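Long-range contacts in large component of pyocin AP41 (Pseudomonas aeruginosa, PDB 4UHQ), which probably acts as an antibacterial endonuclease: this chain is the DNase domain of a bacteriocin of the colicin/pyocin nuclease family: residues Thr7-Pro12 / Asn110-Val115; Lys93-His98 / Val117-His122. All blocks are in the same frame, centred on the assembly; numbering follows the deposited sequence.

Interaction 1: Thr7-Pro12 / Asn110-Val115; sequences TGNGQP and NIDNLV
A surface contact between a loop and a short 3-10 turn joins Thr7-Pro12, in the loop between strands 4-5 and 27-28, to Asn110-Val115, where the chain turns into strand 114-117. One isolated backbone bridge, Thr7 with Asn110, marks its start: Ile111 N donates to Thr7 O at 2.7 Å, with an N-H...O angle of 169°. Beside it Thr7 OG1 rests against Asn110 CA, 3.4 Å away, and the two side chains cross at about a right angle. Ile111 lays CB, CG1 and CD1 along the same Thr7 carbonyl oxygen, and its side chain also touches Ala34 and Leu37 of helix 31-37. Asp112 does most of the polar gripping. Asn9 N reaches OD2 at 3.0 Å from above the carboxylate plane; Gly10 N meets OD1 at 2.8 Å on the syn side, so consecutive backbone N-H groups clasp both oxygens of one carboxylate. A water donates to OD1 and to Gly10 O, a water-mediated link beside the direct bonds. The receiving turn is itself braced by an Asx turn, in which Asn110 OD1 accepts from Asp112 N at 2.8 Å; CG lies anti to the backbone N (chi1 -180°) and beside the carbonyl carbon, so OD1 faces the onward chain, and Asp112 N meets it from 42° above the amide plane, off the lone pair. Gly8 CA, with no side chain, lies 3.2 Å from Asp112 OD2, and Gly8 O is held by Arg38.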
ATOM      1  N   THR A   7       6.036  -5.298 -11.427  1.00 25.72           N
ATOM      2  CA  THR A   7       6.896  -4.397 -12.150  1.00 24.80           C
ATOM      3  C   THR A   7       6.978  -3.120 -11.363  1.00 27.57           C
ATOM      4  O   THR A   7       6.233  -2.938 -10.389  1.00 25.64           O
ATOM      5  CB  THR A   7       6.362  -4.100 -13.550  1.00 29.04           C
ATOM      6  OG1 THR A   7       5.051  -3.504 -13.452  1.00 29.83           O
ATOM      7  CG2 THR A   7       6.238  -5.402 -14.351  1.00 29.08           C
ATOM      8  N   GLY A   8       7.880  -2.239 -11.760  1.00 28.24           N
ATOM      9  CA  GLY A   8       7.937  -0.912 -11.173  1.00 27.15           C
ATOM     10  C   GLY A   8       9.002  -0.758 -10.105  1.00 23.70           C
ATOM     11  O   GLY A   8       9.496  -1.726  -9.538  1.00 26.76           O
ATOM     12  N   ASN A   9       9.307   0.497  -9.802  1.00 23.52           N
ATOM     13  CA  ASN A   9      10.494   0.779  -9.017  1.00 25.00           C
ATOM     14  C   ASN A   9      10.281   1.508  -7.703  1.00 23.43           C
ATOM     15  O   ASN A   9      11.210   1.562  -6.884  1.00 27.03           O
ATOM     16  CB  ASN A   9      11.471   1.585  -9.876  1.00 29.81           C
ATOM     17  CG  ASN A   9      11.826   0.856 -11.139  1.00 38.51           C
ATOM     18  OD1 ASN A   9      12.150  -0.327 -11.108  1.00 38.83           O
ATOM     19  ND2 ASN A   9      11.720   1.544 -12.267  1.00 47.55           N
ATOM     20  N   GLY A  10       9.100   2.093  -7.495  1.00 23.21           N
ATOM     21  CA  GLY A  10       8.849   2.879  -6.296  1.00 23.80           C
ATOM     22  C   GLY A  10       9.592   4.199  -6.301  1.00 24.42           C
ATOM     23  O   GLY A  10      10.034   4.671  -7.359  1.00 24.91           O
ATOM     24  N   GLN A  11       9.706   4.804  -5.122  1.00 24.54           N
ATOM     25  CA  GLN A  11      10.316   6.114  -5.003  1.00 25.67           C
ATOM     26  C   GLN A  11      11.344   6.101  -3.887  1.00 25.68           C
ATOM     27  O   GLN A  11      11.220   5.317  -2.949  1.00 28.37           O
ATOM     28  CB  GLN A  11       9.264   7.186  -4.689  1.00 27.42           C
ATOM     29  CG  GLN A  11       8.269   7.399  -5.809  1.00 28.12           C
ATOM     30  CD  GLN A  11       8.958   8.011  -6.970  1.00 28.46           C
ATOM     31  OE1 GLN A  11       9.757   8.926  -6.793  1.00 30.32           O
ATOM     32  NE2 GLN A  11       8.713   7.478  -8.161  1.00 28.18           N
ATOM     33  N   PRO A  12      12.303   7.009  -3.969  1.00 27.44           N
ATOM     34  CA  PRO A  12      13.213   7.194  -2.827  1.00 29.60           C
ATOM     35  C   PRO A  12      12.421   7.874  -1.706  1.00 38.19           C
ATOM     36  O   PRO A  12      11.888   8.970  -1.874  1.00 43.00           O
ATOM     37  CB  PRO A  12      14.309   8.083  -3.376  1.00 33.31           C
ATOM     38  CG  PRO A  12      13.772   8.670  -4.651  1.00 37.58           C
ATOM     39  CD  PRO A  12      12.566   7.915  -5.085  1.00 29.77           C
ATOM     40  N   ASN A 110       1.806  -3.397 -10.907  1.00 20.75           N
ATOM     41  CA  ASN A 110       2.797  -2.345 -11.153  1.00 20.81           C
ATOM     42  C   ASN A 110       2.940  -1.520  -9.901  1.00 19.46           C
ATOM     43  O   ASN A 110       2.053  -0.805  -9.517  1.00 20.16           O
ATOM     44  CB  ASN A 110       2.375  -1.462 -12.343  1.00 20.04           C
ATOM     45  CG  ASN A 110       3.380  -0.377 -12.627  1.00 23.63           C
ATOM     46  OD1 ASN A 110       4.312  -0.153 -11.863  1.00 25.65           O
ATOM     47  ND2 ASN A 110       3.240   0.279 -13.791  1.00 27.54           N
ATOM     48  N   ILE A 111       4.099  -1.650  -9.263  1.00 19.62           N
ATOM     49  CA  ILE A 111       4.338  -0.980  -8.002  1.00 19.49           C
ATOM     50  C   ILE A 111       4.293   0.555  -8.153  1.00 21.02           C
ATOM     51  O   ILE A 111       3.929   1.269  -7.188  1.00 20.29           O
ATOM     52  CB  ILE A 111       5.692  -1.453  -7.442  1.00 21.27           C
ATOM     53  CG1 ILE A 111       5.629  -2.965  -7.097  1.00 24.02           C
ATOM     54  CG2 ILE A 111       6.116  -0.588  -6.240  1.00 22.51           C
ATOM     55  CD1 ILE A 111       7.013  -3.673  -7.112  1.00 24.62           C
ATOM     56  N   ASP A 112       4.602   1.075  -9.352  1.00 21.46           N
ATOM     57  CA  ASP A 112       4.465   2.509  -9.573  1.00 22.87           C
ATOM     58  C   ASP A 112       2.997   2.967  -9.737  1.00 24.75           C
ATOM     59  O   ASP A 112       2.722   4.174  -9.711  1.00 28.19           O
ATOM     60  CB  ASP A 112       5.322   2.928 -10.788  1.00 22.65           C
ATOM     61  CG  ASP A 112       6.797   2.734 -10.515  1.00 26.93           C
ATOM     62  OD1 ASP A 112       7.192   3.040  -9.379  1.00 27.05           O
ATOM     63  OD2 ASP A 112       7.520   2.247 -11.403  1.00 30.66           O
ATOM     64  N   ASN A 113       2.074   2.013  -9.817  1.00 18.28           N
ATOM     65  CA  ASN A 113       0.653   2.288  -9.746  1.00 18.82           C
ATOM     66  C   ASN A 113       0.072   2.065  -8.365  1.00 19.22           C
ATOM     67  O   ASN A 113      -1.149   1.993  -8.197  1.00 17.78           O
ATOM     68  CB  ASN A 113      -0.107   1.396 -10.730  1.00 18.39           C
ATOM     69  CG  ASN A 113      -1.518   1.897 -10.972  1.00 19.26           C
ATOM     70  OD1 ASN A 113      -1.737   3.097 -11.030  1.00 20.15           O
ATOM     71  ND2 ASN A 113      -2.469   0.984 -11.093  1.00 18.53           N
ATOM     72  N   LEU A 114       0.934   1.961  -7.360  1.00 17.11           N
ATOM     73  CA  LEU A 114       0.427   1.696  -5.982  1.00 18.09           C
ATOM     74  C   LEU A 114       0.767   2.836  -5.036  1.00 17.25           C
ATOM     75  O   LEU A 114       1.860   3.429  -5.140  1.00 18.28           O
ATOM     76  CB  LEU A 114       1.042   0.424  -5.383  1.00 16.35           C
ATOM     77  CG  LEU A 114       0.887  -0.786  -6.265  1.00 18.08           C
ATOM     78  CD1 LEU A 114       1.543  -1.992  -5.594  1.00 20.35           C
ATOM     79  CD2 LEU A 114      -0.568  -1.091  -6.601  1.00 20.20           C
ATOM     80  N   VAL A 115      -0.165   3.123  -4.134  1.00 17.06           N
ATOM     81  CA  VAL A 115       0.159   3.949  -2.960  1.00 17.91           C
ATOM     82  C   VAL A 115      -0.390   3.273  -1.732  1.00 17.84           C
ATOM     83  O   VAL A 115      -1.257   2.382  -1.818  1.00 17.18           O
ATOM     84  CB  VAL A 115      -0.417   5.377  -3.060  1.00 17.50           C
ATOM     85  CG1 VAL A 115       0.291   6.177  -4.143  1.00 18.66           C
ATOM     86  CG2 VAL A 115      -1.969   5.326  -3.319  1.00 18.00           C
TER
HETATM   87  O   HOH W   1       9.579   4.803 -10.080  1.00 29.90           O

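Interaction 2: Lys93-His98 / Val117-His122; sequences KFEIHH and VTPKRH. With NI (nickel (II) ion), chain E.
His97 lays its CB over one face of the His122 ring, 3.6 Å from the ring centroid and 26° off the normal, a CH-pi contact offset toward the rim. The two imidazoles are oblique, their planes 65° apart, and converge on one nickel ion: His97 ND1 and His122 NE2 each bind it at 2.1 Å. These two nitrogens sit close because they share the metal, not through a hydrogen bond. In His97, CG lies anti to the backbone N, which puts the ring beside the carbonyl carbon with ND1 turned to the metal. Water 3 is another ligand, and His126, further along helix 119-132, completes the histidine set. Strand 95-98, strand 114-117 and this helix thus form the beta-beta-alpha metal motif of HNH nucleases, with nickel in the metal site of this crystal. Glu95 is second shell: His122 ND1 donates to its OE1 at 2.8 Å, with the oxygen almost in the imidazole plane and approached on its anti side. The carboxylate stands 79° from the ring; the bond and the metal together hold the rotation of His122, with NE2 toward the metal, and the bond would probably also polarise the ring. A water donates both to Glu95 OE1 and to Pro119 O. Where strand 95-98 begins and strand 114-117 ends, Glu95 and Val117 form an antiparallel hydrogen-bonded pair, Glu95 N to Val117 O at 2.8 Å and Val117 N to Glu95 O at 3.0 Å. Val117 CG2 packs on His97 CB at 3.6 Å. Thr118 caps the helix N-terminus, its OG1 accepting from Arg121 N; Glu86 also bonds that hydroxyl.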
ATOM      1  N   LYS A  93      -7.241  -1.268   8.475  1.00 19.75           N
ATOM      2  CA  LYS A  93      -5.824  -1.391   8.215  1.00 19.29           C
ATOM      3  C   LYS A  93      -5.412  -0.539   7.017  1.00 18.21           C
ATOM      4  O   LYS A  93      -6.201  -0.260   6.110  1.00 18.77           O
ATOM      5  CB  LYS A  93      -5.471  -2.858   7.936  1.00 18.87           C
ATOM      6  CG  LYS A  93      -5.874  -3.792   9.070  1.00 20.16           C
ATOM      7  CD  LYS A  93      -5.616  -5.266   8.747  1.00 21.62           C
ATOM      8  CE  LYS A  93      -6.272  -6.101   9.854  1.00 27.89           C
ATOM      9  NZ  LYS A  93      -5.783  -7.534   9.796  1.00 30.80           N
ATOM     10  N   PHE A  94      -4.123  -0.192   6.989  1.00 18.01           N
ATOM     11  CA  PHE A  94      -3.582   0.465   5.810  1.00 18.05           C
ATOM     12  C   PHE A  94      -3.849  -0.382   4.563  1.00 19.19           C
ATOM     13  O   PHE A  94      -3.743  -1.617   4.573  1.00 18.98           O
ATOM     14  CB  PHE A  94      -2.071   0.719   6.006  1.00 19.17           C
ATOM     15  CG  PHE A  94      -1.777   1.807   6.990  1.00 17.66           C
ATOM     16  CD1 PHE A  94      -1.718   3.105   6.585  1.00 21.26           C
ATOM     17  CD2 PHE A  94      -1.474   1.492   8.307  1.00 19.08           C
ATOM     18  CE1 PHE A  94      -1.435   4.133   7.491  1.00 21.71           C
ATOM     19  CE2 PHE A  94      -1.193   2.507   9.209  1.00 19.34           C
ATOM     20  CZ  PHE A  94      -1.145   3.798   8.803  1.00 21.24           C
ATOM     21  N   GLU A  95      -4.223   0.311   3.500  1.00 17.42           N
ATOM     22  CA  GLU A  95      -4.621  -0.309   2.242  1.00 17.25           C
ATOM     23  C   GLU A  95      -3.685   0.054   1.123  1.00 16.55           C
ATOM     24  O   GLU A  95      -3.121   1.139   1.124  1.00 16.54           O
ATOM     25  CB  GLU A  95      -6.075   0.148   1.873  1.00 18.51           C
ATOM     26  CG  GLU A  95      -7.067  -0.479   2.882  1.00 19.20           C
ATOM     27  CD  GLU A  95      -8.495  -0.080   2.703  1.00 24.83           C
ATOM     28  OE1 GLU A  95      -8.761   0.808   1.861  1.00 23.29           O
ATOM     29  OE2 GLU A  95      -9.349  -0.638   3.438  1.00 27.48           O
ATOM     30  N   ILE A  96      -3.530  -0.855   0.161  1.00 16.48           N
ATOM     31  CA  ILE A  96      -2.770  -0.586  -1.045  1.00 16.40           C
ATOM     32  C   ILE A  96      -3.771  -0.179  -2.129  1.00 18.25           C
ATOM     33  O   ILE A  96      -4.654  -0.977  -2.483  1.00 22.11           O
ATOM     34  CB  ILE A  96      -1.994  -1.831  -1.467  1.00 17.45           C
ATOM     35  CG1 ILE A  96      -1.086  -2.318  -0.346  1.00 19.94           C
ATOM     36  CG2 ILE A  96      -1.157  -1.482  -2.732  1.00 21.70           C
ATOM     37  CD1 ILE A  96      -0.510  -3.716  -0.638  1.00 23.66           C
ATOM     38  N   HIS A  97      -3.718   1.077  -2.553  1.00 15.90           N
ATOM     39  CA  HIS A  97      -4.647   1.581  -3.573  1.00 16.39           C
ATOM     40  C   HIS A  97      -3.955   1.676  -4.926  1.00 17.17           C
ATOM     41  O   HIS A  97      -2.780   2.057  -5.044  1.00 16.88           O
ATOM     42  CB  HIS A  97      -5.186   2.953  -3.103  1.00 17.16           C
ATOM     43  CG  HIS A  97      -5.718   3.867  -4.183  1.00 16.86           C
ATOM     44  ND1 HIS A  97      -6.932   3.685  -4.845  1.00 17.68           N
ATOM     45  CD2 HIS A  97      -5.227   5.052  -4.630  1.00 17.21           C
ATOM     46  CE1 HIS A  97      -7.130   4.695  -5.674  1.00 18.13           C
ATOM     47  NE2 HIS A  97      -6.106   5.537  -5.567  1.00 17.73           N
ATOM     48  N   HIS A  98      -4.697   1.283  -5.954  1.00 16.32           N
ATOM     49  CA  HIS A  98      -4.237   1.422  -7.326  1.00 17.26           C
ATOM     50  C   HIS A  98      -4.559   2.830  -7.815  1.00 16.82           C
ATOM     51  O   HIS A  98      -5.713   3.223  -7.932  1.00 17.77           O
ATOM     52  CB  HIS A  98      -4.914   0.349  -8.210  1.00 18.06           C
ATOM     53  CG  HIS A  98      -4.399  -1.028  -7.915  1.00 16.71           C
ATOM     54  ND1 HIS A  98      -4.927  -1.841  -6.927  1.00 19.71           N
ATOM     55  CD2 HIS A  98      -3.381  -1.717  -8.487  1.00 18.74           C
ATOM     56  CE1 HIS A  98      -4.218  -2.972  -6.884  1.00 20.61           C
ATOM     57  NE2 HIS A  98      -3.276  -2.918  -7.817  1.00 17.68           N
ATOM     58  N   VAL A 117      -2.636   4.048   1.599  1.00 16.66           N
ATOM     59  CA  VAL A 117      -3.643   4.983   2.093  1.00 16.97           C
ATOM     60  C   VAL A 117      -4.337   4.378   3.289  1.00 18.39           C
ATOM     61  O   VAL A 117      -4.372   3.149   3.481  1.00 18.83           O
ATOM     62  CB  VAL A 117      -4.701   5.316   1.020  1.00 17.58           C
ATOM     63  CG1 VAL A 117      -4.133   6.297  -0.003  1.00 19.37           C
ATOM     64  CG2 VAL A 117      -5.173   3.999   0.337  1.00 19.26           C
ATOM     65  N   THR A 118      -4.890   5.222   4.147  1.00 18.03           N
ATOM     66  CA  THR A 118      -5.762   4.693   5.207  1.00 18.73           C
ATOM     67  C   THR A 118      -7.113   4.300   4.602  1.00 19.20           C
ATOM     68  O   THR A 118      -7.457   4.749   3.503  1.00 19.10           O
ATOM     69  CB  THR A 118      -6.026   5.700   6.326  1.00 20.21           C
ATOM     70  OG1 THR A 118      -6.640   6.862   5.753  1.00 20.77           O
ATOM     71  CG2 THR A 118      -4.741   6.089   6.951  1.00 20.17           C
ATOM     72  N   PRO A 119      -7.897   3.493   5.295  1.00 18.92           N
ATOM     73  CA  PRO A 119      -9.217   3.171   4.740  1.00 19.32           C
ATOM     74  C   PRO A 119     -10.058   4.410   4.480  1.00 21.09           C
ATOM     75  O   PRO A 119     -10.769   4.492   3.421  1.00 21.65           O
ATOM     76  CB  PRO A 119      -9.852   2.302   5.815  1.00 21.84           C
ATOM     77  CG  PRO A 119      -8.660   1.625   6.475  1.00 21.14           C
ATOM     78  CD  PRO A 119      -7.584   2.671   6.488  1.00 21.19           C
ATOM     79  N   LYS A 120     -10.056   5.371   5.409  1.00 19.21           N
ATOM     80  CA  LYS A 120     -10.815   6.602   5.217  1.00 19.68           C
ATOM     81  C   LYS A 120     -10.333   7.351   3.988  1.00 20.79           C
ATOM     82  O   LYS A 120     -11.180   7.764   3.149  1.00 20.69           O
ATOM     83  CB  LYS A 120     -10.685   7.494   6.463  1.00 23.05           C
ATOM     84  CG  LYS A 120     -11.212   8.935   6.314  1.00 22.47           C
ATOM     85  CD  LYS A 120     -10.967   9.725   7.646  1.00 24.82           C
ATOM     86  CE  LYS A 120     -11.337  11.200   7.495  1.00 26.95           C
ATOM     87  NZ  LYS A 120     -10.463  11.972   6.561  1.00 30.24           N
ATOM     88  N   ARG A 121      -9.021   7.542   3.841  1.00 20.76           N
ATOM     89  CA  ARG A 121      -8.551   8.318   2.686  1.00 18.10           C
ATOM     90  C   ARG A 121      -8.769   7.551   1.391  1.00 18.65           C
ATOM     91  O   ARG A 121      -9.123   8.173   0.371  1.00 20.36           O
ATOM     92  CB  ARG A 121      -7.060   8.718   2.828  1.00 19.64           C
ATOM     93  CG  ARG A 121      -6.564   9.670   1.750  1.00 19.47           C
ATOM     94  CD  ARG A 121      -7.371  11.008   1.689  1.00 22.97           C
ATOM     95  NE  ARG A 121      -7.069  11.657   0.425  1.00 24.39           N
ATOM     96  CZ  ARG A 121      -7.931  12.439  -0.243  1.00 27.49           C
ATOM     97  NH1 ARG A 121      -9.117  12.705   0.306  1.00 27.53           N
ATOM     98  NH2 ARG A 121      -7.606  12.914  -1.433  1.00 25.66           N
ATOM     99  N   HIS A 122      -8.648   6.230   1.400  1.00 18.50           N
ATOM    100  CA  HIS A 122      -8.916   5.489   0.155  1.00 17.25           C
ATOM    101  C   HIS A 122     -10.351   5.725  -0.329  1.00 17.70           C
ATOM    102  O   HIS A 122     -10.605   5.928  -1.529  1.00 17.85           O
ATOM    103  CB  HIS A 122      -8.695   3.996   0.436  1.00 17.08           C
ATOM    104  CG  HIS A 122      -8.590   3.141  -0.792  1.00 17.71           C
ATOM    105  ND1 HIS A 122      -8.485   1.769  -0.712  1.00 20.54           N
ATOM    106  CD2 HIS A 122      -8.518   3.442  -2.108  1.00 16.18           C
ATOM    107  CE1 HIS A 122      -8.410   1.252  -1.927  1.00 21.35           C
ATOM    108  NE2 HIS A 122      -8.468   2.243  -2.802  1.00 16.39           N
TER
HETATM  109 NI    NI E1778      -8.403   2.204  -4.882  1.00 18.20          NI
HETATM  110  O   HOH W   2     -11.417   2.041   2.186  1.00 25.12           O
HETATM  111  O   HOH W   3      -8.111   2.272  -7.018  1.00 17.49           O

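Interactions 1 and 2 lie with centres about 16 Å apart, yet they meet on one antiparallel sheet, since strand 114-117 leaves the turn of interaction 1 and runs beside strand 95-98 of interaction 2. The direct joint is a probable hydrogen bond between Val115 O and His97 N at 2.9 Å, on the backbone of His97, itself a nickel ligand. Leu114 adds side-chain packing, its CD2 lying 3.4 Å from His98 CD2 and 3.9 Å from Ile96 CG2. The metal belongs to interaction 2 alone: the Asn110 side chain of interaction 1 is about 14 Å from the nickel, so interaction 1 lies away from the site, at the turn that leads into the middle strand.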